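Local coordinates for membrane-bound lytic murein transglycosylase A (Burkholderia pseudomallei, PDB 6QK4), which probably cleaves the beta-1,4 linkage between N-acetylmuramic acid and N-acetylglucosamine in peptidoglycan, forming a 1,6-anhydro bond in the N-acetylmuramic acid, at residues Leu111-Leu125 with Asn153-Leu167. Sequence-based numbering, arbitrary orientation.
Sequences LHGSRVRRGPYQYAL and NELVWVDDPIEAFFL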
ATOM      1  N   LEU A 111      -3.574 -11.785  -6.398  1.00 31.76           N
ATOM      2  CA  LEU A 111      -3.972 -12.498  -7.596  1.00 28.61           C
ATOM      3  C   LEU A 111      -4.512 -13.875  -7.220  1.00 31.97           C
ATOM      4  O   LEU A 111      -4.390 -14.325  -6.092  1.00 32.88           O
ATOM      5  CB  LEU A 111      -2.790 -12.650  -8.573  1.00 25.15           C
ATOM      6  CG  LEU A 111      -2.322 -11.293  -9.144  1.00 26.20           C
ATOM      7  CD1 LEU A 111      -1.438 -10.547  -8.185  1.00 27.39           C
ATOM      8  CD2 LEU A 111      -1.531 -11.580 -10.463  1.00 28.68           C
ATOM      9  N   HIS A 112      -5.135 -14.546  -8.185  1.00 35.86           N
ATOM     10  CA  HIS A 112      -5.621 -15.900  -7.968  1.00 35.83           C
ATOM     11  C   HIS A 112      -4.987 -16.811  -9.004  1.00 29.91           C
ATOM     12  O   HIS A 112      -5.072 -16.533 -10.187  1.00 32.60           O
ATOM     13  CB  HIS A 112      -7.134 -15.935  -8.083  1.00 39.67           C
ATOM     14  CG  HIS A 112      -7.796 -15.125  -7.027  1.00 45.78           C
ATOM     15  ND1 HIS A 112      -8.213 -13.827  -7.235  1.00 47.23           N
ATOM     16  CD2 HIS A 112      -8.033 -15.401  -5.721  1.00 46.76           C
ATOM     17  CE1 HIS A 112      -8.704 -13.348  -6.104  1.00 46.93           C
ATOM     18  NE2 HIS A 112      -8.593 -14.277  -5.170  1.00 47.12           N
ATOM     19  N   GLY A 113      -4.364 -17.886  -8.558  1.00 34.21           N
ATOM     20  CA  GLY A 113      -3.632 -18.725  -9.469  1.00 35.19           C
ATOM     21  C   GLY A 113      -3.641 -20.189  -9.073  1.00 38.58           C
ATOM     22  O   GLY A 113      -4.379 -20.620  -8.172  1.00 39.45           O
ATOM     23  N   SER A 114      -2.813 -20.952  -9.781  1.00 38.13           N
ATOM     24  CA  SER A 114      -2.636 -22.378  -9.581  1.00 39.99           C
ATOM     25  C   SER A 114      -1.182 -22.685  -9.897  1.00 38.99           C
ATOM     26  O   SER A 114      -0.584 -22.043 -10.760  1.00 38.04           O
ATOM     27  CB  SER A 114      -3.548 -23.202 -10.522  1.00 42.48           C
ATOM     28  OG  SER A 114      -3.307 -24.610 -10.351  1.00 46.04           O
ATOM     29  N   ARG A 115      -0.649 -23.747  -9.279  1.00 42.11           N
ATOM     30  CA  ARG A 115       0.687 -24.214  -9.633  1.00 40.05           C
ATOM     31  C   ARG A 115       0.727 -24.942 -10.972  1.00 43.91           C
ATOM     32  O   ARG A 115       1.816 -25.130 -11.542  1.00 44.51           O
ATOM     33  CB  ARG A 115       1.232 -25.108  -8.513  1.00 40.35           C
ATOM     34  CG  ARG A 115       1.330 -24.423  -7.128  1.00 45.38           C
ATOM     35  CD  ARG A 115       1.952 -25.348  -6.067  1.00 51.61           C
ATOM     36  NE  ARG A 115       2.180 -24.625  -4.814  1.00 53.07           N
ATOM     37  CZ  ARG A 115       3.283 -23.928  -4.538  1.00 52.76           C
ATOM     38  NH1 ARG A 115       4.282 -23.867  -5.405  1.00 54.28           N
ATOM     39  NH2 ARG A 115       3.378 -23.269  -3.398  1.00 51.78           N
ATOM     40  N   VAL A 116      -0.418 -25.335 -11.526  1.00 45.22           N
ATOM     41  CA  VAL A 116      -0.414 -25.931 -12.851  1.00 47.65           C
ATOM     42  C   VAL A 116      -1.359 -25.131 -13.732  1.00 48.32           C
ATOM     43  O   VAL A 116      -2.310 -24.507 -13.247  1.00 49.72           O
ATOM     44  CB  VAL A 116      -0.801 -27.426 -12.836  1.00 51.76           C
ATOM     45  CG1 VAL A 116      -0.048 -28.141 -11.745  1.00 50.32           C
ATOM     46  CG2 VAL A 116      -2.293 -27.591 -12.662  1.00 53.26           C
ATOM     47  N   ARG A 117      -1.076 -25.126 -15.030  1.00 44.24           N
ATOM     48  CA  ARG A 117      -1.967 -24.471 -15.975  1.00 44.68           C
ATOM     49  C   ARG A 117      -3.260 -25.274 -16.117  1.00 50.07           C
ATOM     50  O   ARG A 117      -3.211 -26.470 -16.410  1.00 54.10           O
ATOM     51  CB  ARG A 117      -1.268 -24.309 -17.311  1.00 40.16           C
ATOM     52  CG  ARG A 117      -2.203 -23.682 -18.338  1.00 44.51           C
ATOM     53  CD  ARG A 117      -1.542 -23.318 -19.644  1.00 48.46           C
ATOM     54  NE  ARG A 117      -1.465 -24.486 -20.518  1.00 58.06           N
ATOM     55  CZ  ARG A 117      -2.386 -24.839 -21.422  1.00 62.64           C
ATOM     56  NH1 ARG A 117      -3.478 -24.105 -21.598  1.00 64.36           N
ATOM     57  NH2 ARG A 117      -2.210 -25.934 -22.168  1.00 62.82           N
ATOM     58  N   ARG A 118      -4.414 -24.642 -15.873  1.00 49.11           N
ATOM     59  CA  ARG A 118      -5.671 -25.378 -15.793  1.00 50.65           C
ATOM     60  C   ARG A 118      -6.808 -24.385 -15.650  1.00 51.31           C
ATOM     61  O   ARG A 118      -6.631 -23.332 -15.044  1.00 48.09           O
ATOM     62  CB  ARG A 118      -5.692 -26.339 -14.589  1.00 53.46           C
ATOM     63  CG  ARG A 118      -5.763 -25.582 -13.253  1.00 60.69           C
ATOM     64  CD  ARG A 118      -6.230 -26.396 -12.058  1.00 67.33           C
ATOM     65  NE  ARG A 118      -5.184 -27.301 -11.607  1.00 72.28           N
ATOM     66  CZ  ARG A 118      -5.091 -27.801 -10.381  1.00 76.01           C
ATOM     67  NH1 ARG A 118      -5.992 -27.486  -9.456  1.00 77.05           N
ATOM     68  NH2 ARG A 118      -4.091 -28.627 -10.086  1.00 76.95           N
ATOM     69  N   GLY A 119      -7.984 -24.738 -16.174  1.00 52.16           N
ATOM     70  CA  GLY A 119      -9.157 -23.919 -15.966  1.00 52.68           C
ATOM     71  C   GLY A 119      -8.872 -22.464 -16.297  1.00 49.35           C
ATOM     72  O   GLY A 119      -8.285 -22.166 -17.341  1.00 50.58           O
ATOM     73  N   PRO A 120      -9.215 -21.537 -15.392  1.00 46.68           N
ATOM     74  CA  PRO A 120      -9.024 -20.113 -15.712  1.00 44.93           C
ATOM     75  C   PRO A 120      -7.569 -19.676 -15.568  1.00 43.29           C
ATOM     76  O   PRO A 120      -7.192 -18.598 -16.062  1.00 40.63           O
ATOM     77  CB  PRO A 120      -9.952 -19.401 -14.708  1.00 44.82           C
ATOM     78  CG  PRO A 120      -9.889 -20.313 -13.467  1.00 43.00           C
ATOM     79  CD  PRO A 120      -9.768 -21.736 -14.045  1.00 44.87           C
ATOM     80  N   TYR A 121      -6.725 -20.531 -14.991  1.00 41.95           N
ATOM     81  CA  TYR A 121      -5.345 -20.174 -14.667  1.00 40.00           C
ATOM     82  C   TYR A 121      -4.478 -20.369 -15.907  1.00 37.27           C
ATOM     83  O   TYR A 121      -3.837 -21.401 -16.097  1.00 40.31           O
ATOM     84  CB  TYR A 121      -4.878 -21.017 -13.492  1.00 36.78           C
ATOM     85  CG  TYR A 121      -5.825 -20.894 -12.335  1.00 42.50           C
ATOM     86  CD1 TYR A 121      -5.993 -19.672 -11.708  1.00 39.99           C
ATOM     87  CD2 TYR A 121      -6.584 -21.973 -11.898  1.00 43.54           C
ATOM     88  CE1 TYR A 121      -6.853 -19.517 -10.635  1.00 43.79           C
ATOM     89  CE2 TYR A 121      -7.467 -21.825 -10.826  1.00 45.69           C
ATOM     90  CZ  TYR A 121      -7.593 -20.596 -10.198  1.00 46.66           C
ATOM     91  OH  TYR A 121      -8.441 -20.412  -9.119  1.00 48.72           O
ATOM     92  N   GLN A 122      -4.437 -19.347 -16.779  1.00 34.08           N
ATOM     93  CA  GLN A 122      -3.781 -19.527 -18.078  1.00 35.56           C
ATOM     94  C   GLN A 122      -2.625 -18.574 -18.390  1.00 37.28           C
ATOM     95  O   GLN A 122      -2.091 -18.623 -19.514  1.00 36.21           O
ATOM     96  CB  GLN A 122      -4.807 -19.411 -19.224  1.00 41.08           C
ATOM     97  CG  GLN A 122      -5.955 -20.429 -19.178  1.00 44.47           C
ATOM     98  CD  GLN A 122      -5.512 -21.891 -19.414  1.00 46.07           C
ATOM     99  OE1 GLN A 122      -4.568 -22.162 -20.185  1.00 39.97           O
ATOM    100  NE2 GLN A 122      -6.185 -22.834 -18.714  1.00 46.80           N
ATOM    101  N   TYR A 123      -2.222 -17.713 -17.450  1.00 35.39           N
ATOM    102  CA  TYR A 123      -1.261 -16.638 -17.705  1.00 36.85           C
ATOM    103  C   TYR A 123      -0.124 -16.757 -16.708  1.00 31.97           C
ATOM    104  O   TYR A 123      -0.353 -16.583 -15.519  1.00 32.80           O
ATOM    105  CB  TYR A 123      -1.942 -15.272 -17.563  1.00 37.77           C
ATOM    106  CG  TYR A 123      -3.180 -15.205 -18.408  1.00 35.97           C
ATOM    107  CD1 TYR A 123      -3.089 -14.905 -19.746  1.00 37.30           C
ATOM    108  CD2 TYR A 123      -4.436 -15.466 -17.871  1.00 36.87           C
ATOM    109  CE1 TYR A 123      -4.217 -14.841 -20.532  1.00 39.50           C
ATOM    110  CE2 TYR A 123      -5.582 -15.445 -18.678  1.00 38.54           C
ATOM    111  CZ  TYR A 123      -5.457 -15.109 -19.980  1.00 40.12           C
ATOM    112  OH  TYR A 123      -6.595 -15.047 -20.772  1.00 44.46           O
ATOM    113  N   ALA A 124       1.094 -17.012 -17.184  1.00 31.55           N
ATOM    114  CA  ALA A 124       2.189 -17.363 -16.277  1.00 32.26           C
ATOM    115  C   ALA A 124       2.882 -16.141 -15.689  1.00 29.49           C
ATOM    116  O   ALA A 124       3.065 -15.135 -16.378  1.00 33.67           O
ATOM    117  CB  ALA A 124       3.251 -18.183 -17.012  1.00 32.75           C
ATOM    118  N   LEU A 125       3.292 -16.254 -14.430  1.00 30.71           N
ATOM    119  CA  LEU A 125       4.399 -15.472 -13.888  1.00 31.58           C
ATOM    120  C   LEU A 125       5.686 -16.287 -14.064  1.00 34.09           C
ATOM    121  O   LEU A 125       5.684 -17.507 -13.901  1.00 36.19           O
ATOM    122  CB  LEU A 125       4.168 -15.141 -12.404  1.00 29.37           C
ATOM    123  CG  LEU A 125       2.795 -14.554 -12.052  1.00 29.25           C
ATOM    124  CD1 LEU A 125       2.711 -14.227 -10.516  1.00 28.92           C
ATOM    125  CD2 LEU A 125       2.525 -13.329 -12.908  1.00 27.24           C
ATOM    126  N   ASN A 153      10.142 -21.865 -17.430  1.00 40.36           N
ATOM    127  CA  ASN A 153      10.541 -21.051 -16.293  1.00 40.56           C
ATOM    128  C   ASN A 153       9.337 -20.475 -15.558  1.00 41.02           C
ATOM    129  O   ASN A 153       9.466 -19.465 -14.857  1.00 41.71           O
ATOM    130  CB  ASN A 153      11.484 -19.940 -16.754  1.00 42.76           C
ATOM    131  CG  ASN A 153      12.839 -20.480 -17.224  1.00 43.85           C
ATOM    132  OD1 ASN A 153      13.669 -20.907 -16.415  1.00 46.34           O
ATOM    133  ND2 ASN A 153      13.052 -20.470 -18.530  1.00 45.26           N
ATOM    134  N   GLU A 154       8.162 -21.073 -15.753  1.00 38.97           N
ATOM    135  CA  GLU A 154       6.942 -20.573 -15.132  1.00 40.11           C
ATOM    136  C   GLU A 154       6.995 -20.822 -13.624  1.00 38.86           C
ATOM    137  O   GLU A 154       7.432 -21.886 -13.166  1.00 39.14           O
ATOM    138  CB  GLU A 154       5.721 -21.250 -15.777  1.00 40.44           C
ATOM    139  CG  GLU A 154       5.547 -20.997 -17.276  1.00 41.12           C
ATOM    140  CD  GLU A 154       6.325 -21.989 -18.136  1.00 43.33           C
ATOM    141  OE1 GLU A 154       6.999 -22.848 -17.541  1.00 44.70           O
ATOM    142  OE2 GLU A 154       6.278 -21.876 -19.385  1.00 43.88           O
ATOM    143  N   LEU A 155       6.600 -19.820 -12.833  1.00 33.87           N
ATOM    144  CA  LEU A 155       6.570 -19.934 -11.386  1.00 34.28           C
ATOM    145  C   LEU A 155       5.178 -20.364 -10.901  1.00 34.56           C
ATOM    146  O   LEU A 155       5.081 -21.231 -10.014  1.00 36.58           O
ATOM    147  CB  LEU A 155       7.007 -18.596 -10.767  1.00 35.09           C
ATOM    148  CG  LEU A 155       6.976 -18.435  -9.258  1.00 41.03           C
ATOM    149  CD1 LEU A 155       7.871 -19.507  -8.586  1.00 41.76           C
ATOM    150  CD2 LEU A 155       7.349 -16.987  -8.796  1.00 38.39           C
ATOM    151  N   VAL A 156       4.138 -19.850 -11.537  1.00 32.53           N
ATOM    152  CA  VAL A 156       2.753 -20.095 -11.153  1.00 32.35           C
ATOM    153  C   VAL A 156       1.878 -19.522 -12.266  1.00 33.39           C
ATOM    154  O   VAL A 156       2.341 -18.696 -13.080  1.00 33.43           O
ATOM    155  CB  VAL A 156       2.480 -19.433  -9.775  1.00 35.35           C
ATOM    156  CG1 VAL A 156       2.587 -17.901  -9.872  1.00 36.62           C
ATOM    157  CG2 VAL A 156       1.141 -19.819  -9.220  1.00 36.27           C
ATOM    158  N   TRP A 157       0.614 -19.948 -12.318  1.00 34.05           N
ATOM    159  CA  TRP A 157      -0.309 -19.526 -13.365  1.00 33.30           C
ATOM    160  C   TRP A 157      -1.486 -18.745 -12.777  1.00 35.47           C
ATOM    161  O   TRP A 157      -2.170 -19.248 -11.891  1.00 37.53           O
ATOM    162  CB  TRP A 157      -0.826 -20.741 -14.149  1.00 38.32           C
ATOM    163  CG  TRP A 157       0.280 -21.522 -14.776  1.00 42.38           C
ATOM    164  CD1 TRP A 157       1.092 -22.468 -14.169  1.00 46.32           C
ATOM    165  CD2 TRP A 157       0.718 -21.412 -16.113  1.00 46.98           C
ATOM    166  NE1 TRP A 157       2.003 -22.954 -15.082  1.00 50.07           N
ATOM    167  CE2 TRP A 157       1.790 -22.323 -16.285  1.00 48.42           C
ATOM    168  CE3 TRP A 157       0.305 -20.630 -17.204  1.00 47.48           C
ATOM    169  CZ2 TRP A 157       2.452 -22.463 -17.500  1.00 50.32           C
ATOM    170  CZ3 TRP A 157       0.959 -20.779 -18.411  1.00 49.88           C
ATOM    171  CH2 TRP A 157       2.021 -21.688 -18.553  1.00 50.29           C
ATOM    172  N   VAL A 158      -1.751 -17.535 -13.298  1.00 32.03           N
ATOM    173  CA  VAL A 158      -2.815 -16.736 -12.709  1.00 30.38           C
ATOM    174  C   VAL A 158      -3.983 -16.540 -13.689  1.00 30.56           C
ATOM    175  O   VAL A 158      -3.967 -16.999 -14.839  1.00 35.06           O
ATOM    176  CB  VAL A 158      -2.258 -15.384 -12.162  1.00 26.08           C
ATOM    177  CG1 VAL A 158      -1.166 -15.619 -11.144  1.00 31.02           C
ATOM    178  CG2 VAL A 158      -1.700 -14.464 -13.331  1.00 26.10           C
ATOM    179  N   ASP A 159      -4.996 -15.832 -13.180  1.00 34.71           N
ATOM    180  CA  ASP A 159      -6.377 -15.670 -13.614  1.00 40.26           C
ATOM    181  C   ASP A 159      -6.545 -14.672 -14.739  1.00 40.26           C
ATOM    182  O   ASP A 159      -7.523 -14.738 -15.497  1.00 38.57           O
ATOM    183  CB  ASP A 159      -7.153 -15.078 -12.417  1.00 47.80           C
ATOM    184  CG  ASP A 159      -8.355 -15.810 -12.134  1.00 54.23           C
ATOM    185  OD1 ASP A 159      -8.575 -16.797 -12.863  1.00 64.57           O
ATOM    186  OD2 ASP A 159      -9.087 -15.403 -11.233  1.00 47.41           O
ATOM    187  N   ASP A 160      -5.635 -13.704 -14.822  1.00 36.97           N
ATOM    188  CA  ASP A 160      -5.915 -12.502 -15.566  1.00 36.18           C
ATOM    189  C   ASP A 160      -4.587 -11.922 -16.049  1.00 34.50           C
ATOM    190  O   ASP A 160      -3.653 -11.787 -15.237  1.00 34.17           O
ATOM    191  CB  ASP A 160      -6.639 -11.505 -14.662  1.00 44.00           C
ATOM    192  CG  ASP A 160      -7.132 -10.308 -15.413  1.00 50.68           C
ATOM    193  OD1 ASP A 160      -6.294  -9.506 -15.851  1.00 49.17           O
ATOM    194  OD2 ASP A 160      -8.362 -10.201 -15.594  1.00 54.77           O
ATOM    195  N   PRO A 161      -4.473 -11.548 -17.324  1.00 33.30           N
ATOM    196  CA  PRO A 161      -3.172 -11.070 -17.841  1.00 34.68           C
ATOM    197  C   PRO A 161      -2.947  -9.612 -17.458  1.00 33.33           C
ATOM    198  O   PRO A 161      -1.790  -9.186 -17.339  1.00 33.93           O
ATOM    199  CB  PRO A 161      -3.294 -11.275 -19.363  1.00 34.80           C
ATOM    200  CG  PRO A 161      -4.753 -11.159 -19.633  1.00 36.11           C
ATOM    201  CD  PRO A 161      -5.456 -11.754 -18.395  1.00 35.34           C
ATOM    202  N   ILE A 162      -4.037  -8.869 -17.237  1.00 33.28           N
ATOM    203  CA  ILE A 162      -3.934  -7.481 -16.765  1.00 31.56           C
ATOM    204  C   ILE A 162      -3.461  -7.435 -15.316  1.00 30.95           C
ATOM    205  O   ILE A 162      -2.574  -6.647 -14.964  1.00 29.90           O
ATOM    206  CB  ILE A 162      -5.276  -6.728 -16.924  1.00 35.50           C
ATOM    207  CG1 ILE A 162      -5.807  -6.816 -18.359  1.00 40.00           C
ATOM    208  CG2 ILE A 162      -5.141  -5.265 -16.444  1.00 33.14           C
ATOM    209  CD1 ILE A 162      -5.017  -6.018 -19.352  1.00 40.51           C
ATOM    210  N   GLU A 163      -4.017  -8.295 -14.451  1.00 31.22           N
ATOM    211  CA  GLU A 163      -3.482  -8.408 -13.096  1.00 29.19           C
ATOM    212  C   GLU A 163      -2.011  -8.820 -13.080  1.00 28.72           C
ATOM    213  O   GLU A 163      -1.241  -8.322 -12.255  1.00 28.34           O
ATOM    214  CB  GLU A 163      -4.305  -9.395 -12.275  1.00 30.43           C
ATOM    215  CG  GLU A 163      -5.758  -8.988 -12.166  1.00 36.63           C
ATOM    216  CD  GLU A 163      -6.608  -9.914 -11.305  1.00 42.09           C
ATOM    217  OE1 GLU A 163      -6.067 -10.634 -10.456  1.00 42.72           O
ATOM    218  OE2 GLU A 163      -7.854  -9.890 -11.483  1.00 46.46           O
ATOM    219  N   ALA A 164      -1.616  -9.776 -13.935  1.00 30.66           N
ATOM    220  CA  ALA A 164      -0.213 -10.174 -14.007  1.00 30.26           C
ATOM    221  C   ALA A 164       0.669  -8.986 -14.379  1.00 31.50           C
ATOM    222  O   ALA A 164       1.736  -8.774 -13.797  1.00 30.79           O
ATOM    223  CB  ALA A 164      -0.045 -11.298 -15.052  1.00 30.79           C
ATOM    224  N   PHE A 165       0.228  -8.217 -15.364  1.00 27.28           N
ATOM    225  CA  PHE A 165       0.938  -7.024 -15.795  1.00 31.31           C
ATOM    226  C   PHE A 165       1.123  -6.048 -14.651  1.00 29.25           C
ATOM    227  O   PHE A 165       2.207  -5.487 -14.473  1.00 30.85           O
ATOM    228  CB  PHE A 165       0.146  -6.376 -16.920  1.00 34.09           C
ATOM    229  CG  PHE A 165       0.799  -5.191 -17.526  1.00 34.40           C
ATOM    230  CD1 PHE A 165       0.621  -3.912 -16.970  1.00 33.22           C
ATOM    231  CD2 PHE A 165       1.581  -5.341 -18.692  1.00 37.31           C
ATOM    232  CE1 PHE A 165       1.209  -2.776 -17.562  1.00 34.13           C
ATOM    233  CE2 PHE A 165       2.165  -4.199 -19.318  1.00 36.91           C
ATOM    234  CZ  PHE A 165       1.971  -2.934 -18.753  1.00 34.67           C
ATOM    235  N   PHE A 166       0.061  -5.781 -13.891  1.00 27.67           N
ATOM    236  CA  PHE A 166       0.221  -4.820 -12.790  1.00 25.77           C
ATOM    237  C   PHE A 166       0.933  -5.387 -11.590  1.00 26.83           C
ATOM    238  O   PHE A 166       1.523  -4.617 -10.825  1.00 29.38           O
ATOM    239  CB  PHE A 166      -1.143  -4.234 -12.406  1.00 26.33           C
ATOM    240  CG  PHE A 166      -1.605  -3.223 -13.429  1.00 31.87           C
ATOM    241  CD1 PHE A 166      -0.893  -2.038 -13.603  1.00 35.96           C
ATOM    242  CD2 PHE A 166      -2.648  -3.495 -14.282  1.00 28.58           C
ATOM    243  CE1 PHE A 166      -1.254  -1.136 -14.575  1.00 35.72           C
ATOM    244  CE2 PHE A 166      -3.031  -2.582 -15.247  1.00 30.71           C
ATOM    245  CZ  PHE A 166      -2.335  -1.411 -15.407  1.00 36.02           C
ATOM    246  N   LEU A 167       0.974  -6.715 -11.446  1.00 25.62           N
ATOM    247  CA  LEU A 167       1.851  -7.279 -10.436  1.00 25.85           C
ATOM    248  C   LEU A 167       3.301  -7.033 -10.816  1.00 27.39           C
ATOM    249  O   LEU A 167       4.128  -6.739  -9.948  1.00 28.49           O
ATOM    250  CB  LEU A 167       1.565  -8.774 -10.276  1.00 27.95           C
ATOM    251  CG  LEU A 167       2.518  -9.612  -9.453  1.00 26.32           C
ATOM    252  CD1 LEU A 167       2.302  -9.205  -8.007  1.00 25.32           C
ATOM    253  CD2 LEU A 167       2.201 -11.056  -9.569  1.00 28.69           C
TER
HETATM  254  O   HOH W   1      -5.006 -13.309 -11.011  1.00 34.44           O
HETATM  255  O   HOH W   2      -7.728 -12.682  -9.696  1.00 52.71           O
HETATM  256  O   HOH W   3      -8.984 -16.838 -17.068  1.00 53.35           O
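Trp157 is sandwiched by two aliphatic groups, both from 111-125: Arg117 CB lies 3.8 Å from the centroid of its six-membered ring, 16° off the normal, and Ala124 CB covers the opposite face, 17° off. Both qualify as CH-pi contacts. Arg117 CG, turned away from the main-chain nitrogen (chi1 177°), carries the chain on across the six-membered ring, CD coming beside Trp157 CZ3; the chain then bends at chi3, and NH1 donates in the guanidinium plane to a lone pair of Gln122 OE1. Gln122 NE2 in turn binds Gly119 O, bracing the type II' turn Arg118-Tyr121.

The strand carrying Trp157 is bonded antiparallel to both 111-114 and 123-125. Trp157 N donates to Ser114 O (2.9 Å), while Val158 N donates to Tyr123 O at 2.8 Å. Val158 O faces Gln122 and Tyr123 together, the first bond weak, which defines a classic beta bulge. Just beyond, Pro161 CD sits over the centre of the Tyr123 ring, 3.7 Å from its centroid, where helix 161-170 begins. Asp160 OD1 caps that helix, accepting from Glu163 N at 2.9 Å and weakly from Ile162 N.

Leu111, Leu125, Val158, Ala164 and Leu167 pack between strands and helix; Leu125 CD1 and Leu167 CD2 are unusually tight at 3.3 Å. Around Asp159 and Glu163, one water connects His112 N to Glu163 OE1, and a second connects His112 ND1 to the same oxygen. Within the MltA-specific insert domain, this chemistry implies apolar attachment of the helix to the strands, with a hydrated polar border and a loop held both by its own Arg117-Gln122-Gly119 bonds and by Trp157.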